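Local coordinates for protein AT5g51070/K3K7_27 (Arabidopsis thaliana, PDB 5GKM) that probably serves, as the chaperone ClpD, as an ATP-hydrolysing partner of the Clp protease, represented here by its N-terminal domain, at residues A[31-36]-A[91-96]. Sequence-based numbering, arbitrary orientation. Where two conformers were deposited one is given.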
# COMPACT_ATOMS: atom_id res chain seq x y z
N ASP A 31 -1.02 -11.32 -10.85
CA ASP A 31 -0.61 -10.58 -12.01
C ASP A 31 -1.09 -9.12 -12.07
O ASP A 31 -1.02 -8.52 -13.07
CB ASP A 31 -1.08 -11.27 -13.28
CG ASP A 31 -0.52 -12.67 -13.41
OD1 ASP A 31 0.69 -12.83 -13.44
OD2 ASP A 31 -1.34 -13.58 -13.48
N MET A 32 -1.58 -8.64 -10.95
CA MET A 32 -1.98 -7.28 -10.80
C MET A 32 -1.89 -6.91 -9.33
O MET A 32 -2.17 -7.69 -8.52
CB MET A 32 -3.40 -7.15 -11.29
CG MET A 32 -3.94 -5.79 -11.09
SD MET A 32 -5.50 -5.59 -11.93
CE MET A 32 -4.82 -4.90 -13.40
N VAL A 33 -1.53 -5.68 -9.05
CA VAL A 33 -1.37 -5.24 -7.69
C VAL A 33 -2.69 -4.67 -7.18
O VAL A 33 -3.17 -3.72 -7.68
CB VAL A 33 -0.36 -4.09 -7.64
CG1 VAL A 33 -0.21 -3.57 -6.23
CG2 VAL A 33 0.98 -4.55 -8.14
N TYR A 34 -3.25 -5.31 -6.19
CA TYR A 34 -4.43 -4.82 -5.53
C TYR A 34 -4.02 -4.17 -4.19
O TYR A 34 -2.89 -4.14 -3.88
CB TYR A 34 -5.48 -5.90 -5.36
CG TYR A 34 -6.23 -6.29 -6.61
CD1 TYR A 34 -5.72 -7.17 -7.51
CD2 TYR A 34 -7.46 -5.76 -6.86
CE1 TYR A 34 -6.42 -7.52 -8.63
CE2 TYR A 34 -8.19 -6.09 -7.99
CZ TYR A 34 -7.65 -6.96 -8.88
OH TYR A 34 -8.39 -7.32 -9.97
N THR A 35 -4.97 -3.61 -3.48
CA THR A 35 -4.61 -2.75 -2.38
C THR A 35 -3.96 -3.46 -1.21
O THR A 35 -3.23 -2.88 -0.51
CB THR A 35 -5.73 -1.81 -1.93
OG1 THR A 35 -6.91 -2.54 -1.66
CG2 THR A 35 -5.97 -0.84 -3.01
N GLN A 36 -4.32 -4.71 -1.00
CA GLN A 36 -3.63 -5.48 0.03
C GLN A 36 -2.13 -5.68 -0.30
O GLN A 36 -1.34 -5.81 0.55
CB GLN A 36 -4.33 -6.81 0.34
CG GLN A 36 -4.23 -7.86 -0.75
CD GLN A 36 -5.32 -7.77 -1.79
OE1 GLN A 36 -5.94 -6.76 -1.96
NE2 GLN A 36 -5.54 -8.86 -2.47
N THR A 91 8.49 -5.41 -12.39
CA THR A 91 8.08 -4.02 -12.33
C THR A 91 7.16 -3.52 -13.47
O THR A 91 6.79 -2.39 -13.51
CB THR A 91 9.25 -3.08 -12.19
OG1 THR A 91 10.11 -3.26 -13.29
CG2 THR A 91 9.95 -3.38 -10.95
N ASP A 92 6.87 -4.39 -14.41
CA ASP A 92 5.80 -4.13 -15.35
C ASP A 92 4.43 -4.61 -14.88
O ASP A 92 3.46 -4.43 -15.56
CB ASP A 92 6.14 -4.71 -16.72
CG ASP A 92 7.30 -4.02 -17.36
OD1 ASP A 92 7.66 -2.95 -16.92
OD2 ASP A 92 7.87 -4.54 -18.23
N MET A 93 4.39 -5.24 -13.74
CA MET A 93 2.97 -5.61 -13.22
C MET A 93 1.99 -4.31 -12.90
O MET A 93 2.45 -3.32 -12.62
CB MET A 93 3.09 -6.25 -11.86
CG MET A 93 1.78 -6.91 -11.44
SD MET A 93 1.86 -7.60 -9.79
CE MET A 93 2.98 -8.90 -10.19
N PRO A 94 0.87 -4.45 -13.60
CA PRO A 94 -0.10 -3.39 -13.56
C PRO A 94 -0.76 -3.29 -12.21
O PRO A 94 -0.72 -4.17 -11.44
CB PRO A 94 -1.14 -3.79 -14.61
CG PRO A 94 -1.08 -5.27 -14.62
CD PRO A 94 0.36 -5.57 -14.43
N PHE A 95 -1.37 -2.13 -12.01
CA PHE A 95 -2.07 -1.80 -10.79
C PHE A 95 -3.56 -1.84 -11.00
O PHE A 95 -4.03 -1.44 -12.00
CB PHE A 95 -1.67 -0.40 -10.32
CG PHE A 95 -0.19 -0.28 -10.09
CD1 PHE A 95 0.35 -0.79 -8.99
CD2 PHE A 95 0.62 0.32 -10.99
CE1 PHE A 95 1.67 -0.73 -8.78
CE2 PHE A 95 1.96 0.41 -10.77
CZ PHE A 95 2.48 -0.13 -9.67
N SER A 96 -4.28 -2.31 -10.01
CA SER A 96 -5.72 -2.39 -10.10
C SER A 96 -6.38 -1.02 -10.04
O SER A 96 -5.79 -0.10 -9.69
CB SER A 96 -6.27 -3.26 -9.00
OG SER A 96 -6.24 -2.63 -7.80
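In the all-helical Clp N-terminal domain, a single parallel beta bridge joins the two loop segments that lead into helix 35-45 and helix 97-112, a compact example of how one strand-like pairing can join two helix approaches. V33 sits opposite F95 and bonds to the residues flanking it: V33 N donates to P94 O (2.9 Å, 164° at the hydrogen, in the carbonyl plane), and V33 O receives S96 N at 2.9 Å. P94 O is also approached by M32 CA at 3.4 Å, a CA-H...O contact.

On one side of the bridge, V33 lies alongside F95, both pointing the same way, and brings CB to 3.6 Å from F95 CD1; its CG2 meets M93 SD at 3.6 Å in the conformer given for M93. F95 also reaches helix 12-27 and makes an edge-to-face pair with F103. On the other side, M32 runs out with CG anti to its N, lays SD 3.7 Å from S96 CA and turns at chi3 (-95°), bringing CE to P94 CG. S96 CB lies over a face of Y34, 3.7 Å from the ring centroid, a CH-pi contact, while Y34 OH bonds to E81 N.

Y34 and S96 are both N-caps, and S96 OG bonds to S98 OG and T99 OG1. Since V33 O also bonds to T99 OG1, the bridge and the start of helix 97-112 share one carbonyl, which probably helps hold the two helix N-termini in place relative to each other.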